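Local coordinates for uncharacterized NTF-2 like protein (Burkholderia xenovorans LB400, PDB 3EN8) that is of unknown function but belongs to the SnoaL-like family of the NTF2 superfamily and binds calcium in its crystal, at residues Glu9-Asn12 / Ala13-Ala17; Gly21-Asp24 / Ala25-Asp28; Glu115-Gly118 / Trp119-Gln122. All coordinates share one frame; numbering follows the deposited sequence.

Contact 1: residues Glu9-Asn12 / Ala13-Ala17; sequences EALN and AHWQA
The indole of Trp15 has Leu11 at its NE1 end, where CD2 of the leucine comes within 4.0 Å of Trp15 NE1, while one of its faces is covered near the rim by the imidazole of its chain neighbour, His14 CD2 standing 3.3 Å above the indole plane. The imidazole, in turn, meets Trp15 CE2 at its own edge and in its plane. This is an i to i+4 pairing on helix 3-20, the N-terminal helix that packs on the curved sheet of the NTF2-like fold. Leu11 and Trp15 run side by side and point the same way, both with CG anti to the carbonyl carbon (chi1 -79° and -65°). The same residues are joined in the backbone by Trp15 N to Leu11 O, one of four successive helical bonds; Ala13 N to Glu9 O, His14 N to Ala10 O and Gln16 N to Asn12 O complete the run. Leu11 packs on Ile70 and Met96, and Trp15 on Phe65, Val67 and the ring of Tyr81, so this side of the helix is sunk against strands 64-73, 76-85 and 88-99. Trp15 NE1 also makes a weak hydrogen bond to Thr79 OG1. Glu9, Asn12 and Gln16, by contrast, belong to the exposed flank. A second, obliquely placed approach accompanies the backbone bond at Leu11: Trp15 CD1 lies just 2.9 Å from Leu11 O.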
loop_
_atom_site.group_PDB
_atom_site.type_symbol
_atom_site.label_atom_id
_atom_site.label_comp_id
_atom_site.label_asym_id
_atom_site.label_seq_id
_atom_site.Cartn_x
_atom_site.Cartn_y
_atom_site.Cartn_z
ATOM N N GLU A 9 5.904 -17.809 -5.064
ATOM C CA GLU A 9 7.268 -18.373 -4.998
ATOM C C GLU A 9 8.327 -17.373 -5.468
ATOM O O GLU A 9 9.357 -17.158 -4.802
ATOM C CB GLU A 9 7.372 -19.653 -5.832
ATOM C CG GLU A 9 8.730 -20.369 -5.724
ATOM C CD GLU A 9 8.807 -21.600 -6.607
ATOM O OE1 GLU A 9 8.236 -21.568 -7.706
ATOM O OE2 GLU A 9 9.432 -22.608 -6.198
ATOM N N ALA A 10 8.023 -16.714 -6.592
ATOM C CA ALA A 10 8.918 -15.713 -7.200
ATOM C C ALA A 10 9.073 -14.529 -6.249
ATOM O O ALA A 10 10.171 -13.963 -6.072
ATOM C CB ALA A 10 8.349 -15.244 -8.562
ATOM N N LEU A 11 7.957 -14.152 -5.633
ATOM C CA LEU A 11 7.960 -13.024 -4.679
ATOM C C LEU A 11 8.759 -13.304 -3.421
ATOM O O LEU A 11 9.511 -12.446 -2.949
ATOM C CB LEU A 11 6.575 -12.615 -4.271
ATOM C CG LEU A 11 5.822 -11.773 -5.259
ATOM C CD1 LEU A 11 4.348 -11.662 -4.800
ATOM C CD2 LEU A 11 6.521 -10.394 -5.378
ATOM N N ASN A 12 8.602 -14.515 -2.886
ATOM C CA ASN A 12 9.381 -14.939 -1.706
ATOM C C ASN A 12 10.880 -14.810 -2.006
ATOM O O ASN A 12 11.688 -14.369 -1.177
ATOM C CB ASN A 12 9.038 -16.381 -1.303
ATOM C CG ASN A 12 7.669 -16.505 -0.668
ATOM O OD1 ASN A 12 7.096 -15.508 -0.250
ATOM N ND2 ASN A 12 7.116 -17.729 -0.649
ATOM N N ALA A 13 11.242 -15.199 -3.218
ATOM C CA ALA A 13 12.670 -15.213 -3.632
ATOM C C ALA A 13 13.177 -13.789 -3.845
ATOM O O ALA A 13 14.327 -13.421 -3.487
ATOM C CB ALA A 13 12.862 -16.077 -4.897
ATOM N N HIS A 14 12.281 -12.989 -4.392
ATOM C CA HIS A 14 12.515 -11.548 -4.605
ATOM C C HIS A 14 12.877 -10.886 -3.313
ATOM O O HIS A 14 13.817 -10.089 -3.229
ATOM C CB HIS A 14 11.266 -10.861 -5.182
ATOM C CG HIS A 14 11.403 -9.364 -5.326
ATOM N ND1 HIS A 14 12.204 -8.774 -6.287
ATOM C CD2 HIS A 14 10.859 -8.348 -4.620
ATOM C CE1 HIS A 14 12.108 -7.458 -6.183
ATOM N NE2 HIS A 14 11.312 -7.176 -5.163
ATOM N N TRP A 15 12.094 -11.186 -2.276
ATOM C CA TRP A 15 12.268 -10.475 -1.013
ATOM C C TRP A 15 13.477 -11.015 -0.268
ATOM O O TRP A 15 14.176 -10.282 0.428
ATOM C CB TRP A 15 11.022 -10.548 -0.121
ATOM C CG TRP A 15 9.863 -9.832 -0.769
ATOM C CD1 TRP A 15 8.670 -10.364 -1.052
ATOM C CD2 TRP A 15 9.844 -8.475 -1.268
ATOM N NE1 TRP A 15 7.864 -9.425 -1.701
ATOM C CE2 TRP A 15 8.568 -8.259 -1.831
ATOM C CE3 TRP A 15 10.783 -7.420 -1.289
ATOM C CZ2 TRP A 15 8.211 -7.052 -2.428
ATOM C CZ3 TRP A 15 10.415 -6.233 -1.845
ATOM C CH2 TRP A 15 9.146 -6.067 -2.435
ATOM N N GLN A 16 13.723 -12.305 -0.432
ATOM C CA GLN A 16 14.932 -12.903 0.138
ATOM C C GLN A 16 16.159 -12.255 -0.453
ATOM O O GLN A 16 17.176 -12.014 0.231
ATOM C CB GLN A 16 14.984 -14.417 -0.120
ATOM C CG GLN A 16 14.010 -15.213 0.735
ATOM C CD GLN A 16 14.414 -15.267 2.210
ATOM O OE1 GLN A 16 15.506 -14.838 2.592
ATOM N NE2 GLN A 16 13.537 -15.830 3.040
ATOM N N ALA A 17 16.070 -12.008 -1.741
ATOM C CA ALA A 17 17.185 -11.387 -2.480
ATOM C C ALA A 17 17.418 -9.979 -1.987
ATOM O O ALA A 17 18.583 -9.520 -1.812
ATOM C CB ALA A 17 16.944 -11.399 -3.966
#

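Contact 2: residues Gly21-Asp24 / Ala25-Asp28; sequences GDFD and AEHD
Asp22 and Ala25 meet through a capping hydrogen bond, Ala25 N to Asp22 OD1 at 3.1 Å and nearly straight (167°). The oxygen is approached from above the carboxylate plane. With chi1 at -171°, Asp22 turns its CG away from the backbone N, which brings the carboxylate over the start of helix 23-26 and also lays Asp22 OD2 3.3 Å from Ala25 CB. Two backbone bonds follow: Glu26 N to Asp22 O, and His27 N to Asp24 O, whose donor stands well out of the carbonyl plane.

Side chain to backbone, His27 ND1 donates to Phe23 O at 2.7 Å. The acceptor lies in the imidazole plane and the donor in the carbonyl plane, which fixes the rotation of the ring; Tyr30 then meets that ring.

Among side chains, Phe23 and Glu26 lie alongside each other, with Glu26 OE1 3.6 Å from Phe23 CD1 and ring and carboxylate planes 25° apart. Glu26 OE2 is held by Ser18 OG, and Asp24 OD1 by Gln52 NE2.

Just before the cap, Gly21, at positive phi, is the C' residue of the Schellman motif ending helix 3-20: a Schellman end followed at once by an Asp N-cap, a typical tight junction between two consecutive helices.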
loop_
_atom_site.group_PDB
_atom_site.type_symbol
_atom_site.label_atom_id
_atom_site.label_comp_id
_atom_site.label_asym_id
_atom_site.label_seq_id
_atom_site.Cartn_x
_atom_site.Cartn_y
_atom_site.Cartn_z
ATOM N N GLY A 21 20.738 -8.607 -0.218
ATOM C CA GLY A 21 21.479 -7.607 -0.999
ATOM C C GLY A 21 22.006 -8.194 -2.291
ATOM O O GLY A 21 22.994 -7.734 -2.861
ATOM N N ASP A 22 21.345 -9.259 -2.710
ATOM C CA ASP A 22 21.604 -9.909 -4.006
ATOM C C ASP A 22 20.834 -9.177 -5.112
ATOM O O ASP A 22 19.748 -9.567 -5.492
ATOM C CB ASP A 22 21.219 -11.392 -3.973
ATOM C CG ASP A 22 21.665 -12.142 -5.225
ATOM O OD1 ASP A 22 21.978 -11.473 -6.238
ATOM O OD2 ASP A 22 21.673 -13.400 -5.209
ATOM N N PHE A 23 21.451 -8.127 -5.644
ATOM C CA PHE A 23 20.727 -7.166 -6.496
ATOM C C PHE A 23 20.341 -7.804 -7.811
ATOM O O PHE A 23 19.321 -7.457 -8.401
ATOM C CB PHE A 23 21.540 -5.896 -6.739
ATOM C CG PHE A 23 21.895 -5.173 -5.476
ATOM C CD1 PHE A 23 20.920 -4.551 -4.727
ATOM C CD2 PHE A 23 23.194 -5.129 -5.033
ATOM C CE1 PHE A 23 21.252 -3.900 -3.540
ATOM C CE2 PHE A 23 23.520 -4.475 -3.856
ATOM C CZ PHE A 23 22.537 -3.863 -3.122
ATOM N N ASP A 24 21.119 -8.795 -8.225
ATOM C CA ASP A 24 20.809 -9.512 -9.470
ATOM C C ASP A 24 19.529 -10.304 -9.245
ATOM O O ASP A 24 18.574 -10.219 -10.010
ATOM C CB ASP A 24 21.933 -10.468 -9.896
ATOM C CG ASP A 24 23.048 -9.776 -10.646
ATOM O OD1 ASP A 24 22.865 -8.608 -11.053
ATOM O OD2 ASP A 24 24.124 -10.413 -10.820
ATOM N N ALA A 25 19.529 -11.064 -8.165
ATOM C CA ALA A 25 18.399 -11.949 -7.858
ATOM C C ALA A 25 17.161 -11.105 -7.605
ATOM O O ALA A 25 16.044 -11.466 -7.977
ATOM C CB ALA A 25 18.706 -12.858 -6.648
ATOM N N GLU A 26 17.402 -9.953 -7.004
ATOM C CA GLU A 26 16.335 -9.036 -6.624
ATOM C C GLU A 26 15.620 -8.488 -7.844
ATOM O O GLU A 26 14.491 -8.030 -7.742
ATOM C CB GLU A 26 16.866 -7.889 -5.772
ATOM C CG GLU A 26 15.796 -6.995 -5.213
ATOM C CD GLU A 26 16.342 -5.839 -4.408
ATOM O OE1 GLU A 26 17.564 -5.692 -4.338
ATOM O OE2 GLU A 26 15.526 -5.106 -3.822
ATOM N N HIS A 27 16.278 -8.535 -9.002
ATOM C CA HIS A 27 15.686 -7.900 -10.178
ATOM C C HIS A 27 15.298 -8.873 -11.252
ATOM O O HIS A 27 14.848 -8.498 -12.319
ATOM C CB HIS A 27 16.533 -6.724 -10.650
ATOM C CG HIS A 27 16.532 -5.615 -9.657
ATOM N ND1 HIS A 27 17.381 -5.604 -8.572
ATOM C CD2 HIS A 27 15.729 -4.535 -9.516
ATOM C CE1 HIS A 27 17.127 -4.537 -7.830
ATOM N NE2 HIS A 27 16.126 -3.879 -8.373
ATOM N N ASP A 28 15.378 -10.143 -10.897
ATOM C CA ASP A 28 15.043 -11.221 -11.829
ATOM C C ASP A 28 13.571 -11.203 -12.176
ATOM O O ASP A 28 13.143 -11.602 -13.257
ATOM C CB ASP A 28 15.362 -12.580 -11.217
ATOM C CG ASP A 28 15.004 -13.715 -12.141
ATOM O OD1 ASP A 28 15.637 -13.778 -13.211
ATOM O OD2 ASP A 28 14.096 -14.517 -11.813
#

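Contact 3: residues Glu115-Gly118 / Trp119-Gln122; sequences EAPG and WRSQ
From Gly118 to Ser121 the chain folds into a type I beta turn, with Trp119 (phi/psi -59°/-33°) and Arg120 at its two corners and Ser121 N bonded back to Gly118 O at 3.0 Å. It lies in the long C-terminal arm between strands 102-111 and 124-126, well away from the body of the NTF2-like fold, and Ser121 and Gln122 are in 3-10 conformation. Pro117, just ahead of the turn, is the surface on which its two corner side chains settle. Pro117 CB approaches the indole of Trp119 obliquely, 3.6 Å from Trp119 CD1. The CG and CD atoms of the proline meet the guanidinium of Arg120: Pro117 CG sits 3.5 Å above the centre of that plane, and Pro117 CD is 3.3 Å from Arg120 NH2. CG of Arg120 sits between its backbone N and carbonyl carbon, which turns the side chain toward the proline, and the extended run from CG to NE gives it the reach. One face of the indole is covered over its centre by Arg120 CB, so the tryptophan, arginine and proline pack as a connected group. Pro117, Trp119 and Arg120 face the second subunit. There Arg120 NH2 makes a salt bridge to Glu43 of the second subunit, the ring of Trp119 meets that of His57 of the second subunit, and Tyr38 of that subunit packs on Arg120. The arm thus forms part of the dimer interface, and bound glycol molecules, probably from the crystallisation liquor, lie beside Trp119 and Arg120. Gly118 O takes two hydrogen bonds from Ser121: N comes from above the carbonyl plane, whereas OG, turned back by a chi1 of 67°, donates to Gly118 O in that plane at 3.0 Å.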
loop_
_atom_site.group_PDB
_atom_site.type_symbol
_atom_site.label_atom_id
_atom_site.label_comp_id
_atom_site.label_asym_id
_atom_site.label_seq_id
_atom_site.Cartn_x
_atom_site.Cartn_y
_atom_site.Cartn_z
ATOM N N GLU A 115 2.924 6.526 16.889
ATOM C CA GLU A 115 2.442 6.034 18.185
ATOM C C GLU A 115 0.925 5.911 18.201
ATOM O O GLU A 115 0.210 6.815 17.777
ATOM C CB GLU A 115 2.921 6.938 19.320
ATOM C CG GLU A 115 4.420 6.890 19.490
ATOM C CD GLU A 115 4.904 5.530 19.966
ATOM O OE1 GLU A 115 4.119 4.822 20.641
ATOM O OE2 GLU A 115 6.072 5.175 19.677
ATOM N N ALA A 116 0.445 4.775 18.696
ATOM C CA ALA A 116 -1.001 4.565 18.835
ATOM C C ALA A 116 -1.542 5.619 19.779
ATOM O O ALA A 116 -1.084 5.703 20.927
ATOM C CB ALA A 116 -1.309 3.167 19.341
ATOM N N PRO A 117 -2.501 6.438 19.321
ATOM C CA PRO A 117 -2.918 7.555 20.171
ATOM C C PRO A 117 -3.756 7.101 21.343
ATOM O O PRO A 117 -4.514 6.141 21.245
ATOM C CB PRO A 117 -3.739 8.448 19.226
ATOM C CG PRO A 117 -3.667 7.797 17.852
ATOM C CD PRO A 117 -3.287 6.382 18.076
ATOM N N GLY A 118 -3.562 7.780 22.464
ATOM C CA GLY A 118 -4.189 7.391 23.712
ATOM C C GLY A 118 -5.694 7.414 23.638
ATOM O O GLY A 118 -6.364 6.551 24.197
ATOM N N TRP A 119 -6.217 8.379 22.902
ATOM C CA TRP A 119 -7.655 8.651 22.936
ATOM C C TRP A 119 -8.497 7.466 22.524
ATOM O O TRP A 119 -9.605 7.271 23.044
ATOM C CB TRP A 119 -8.038 9.895 22.106
ATOM C CG TRP A 119 -7.998 9.753 20.595
ATOM C CD1 TRP A 119 -6.940 10.042 19.776
ATOM C CD2 TRP A 119 -9.073 9.355 19.729
ATOM N NE1 TRP A 119 -7.279 9.828 18.468
ATOM C CE2 TRP A 119 -8.581 9.403 18.407
ATOM C CE3 TRP A 119 -10.394 8.952 19.940
ATOM C CZ2 TRP A 119 -9.363 9.062 17.299
ATOM C CZ3 TRP A 119 -11.176 8.613 18.830
ATOM C CH2 TRP A 119 -10.653 8.668 17.533
ATOM N N ARG A 120 -7.972 6.673 21.598
ATOM C CA ARG A 120 -8.738 5.550 21.025
ATOM C C ARG A 120 -8.267 4.198 21.557
ATOM O O ARG A 120 -8.687 3.151 21.105
ATOM C CB ARG A 120 -8.732 5.577 19.494
ATOM C CG ARG A 120 -7.376 5.566 18.821
ATOM C CD ARG A 120 -7.537 5.332 17.310
ATOM N NE ARG A 120 -6.255 5.163 16.651
ATOM C CZ ARG A 120 -5.826 5.947 15.668
ATOM N NH1 ARG A 120 -6.609 6.903 15.196
ATOM N NH2 ARG A 120 -4.625 5.755 15.139
ATOM N N SER A 121 -7.426 4.249 22.574
ATOM C CA SER A 121 -6.824 3.033 23.141
ATOM C C SER A 121 -7.879 2.022 23.567
ATOM O O SER A 121 -7.712 0.800 23.395
ATOM C CB SER A 121 -5.935 3.376 24.345
ATOM O OG SER A 121 -6.711 3.856 25.432
ATOM N N GLN A 122 -8.980 2.548 24.092
ATOM C CA GLN A 122 -10.008 1.706 24.731
ATOM C C GLN A 122 -10.758 0.966 23.648
ATOM O O GLN A 122 -11.527 0.042 23.911
ATOM C CB GLN A 122 -10.997 2.530 25.570
ATOM C CG GLN A 122 -10.356 3.594 26.445
ATOM C CD GLN A 122 -11.372 4.441 27.223
ATOM O OE1 GLN A 122 -12.570 4.457 26.914
ATOM N NE2 GLN A 122 -10.887 5.146 28.243
#

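How the contacts relate
Contacts 1 and 2 are neighbours on the body of the fold, both partly buried, their centres about 9 Å apart. Helix 3-20 and helix 23-26 follow one another, and the seam between them is tight: Ala17 CB packs 3.5 Å from Ala25 CB, and Ala17 O probably accepts from Asp22 N. Contact 1 is regular helix with apolar and aromatic groups turned to the sheet; contact 2 is a helix junction ruled by caps and polar side chains. Contact 3 stands apart on the opposite side of the chain's centre, about 36 Å from contact 1 between centres, a surface turn whose side chains find their partners on the second subunit.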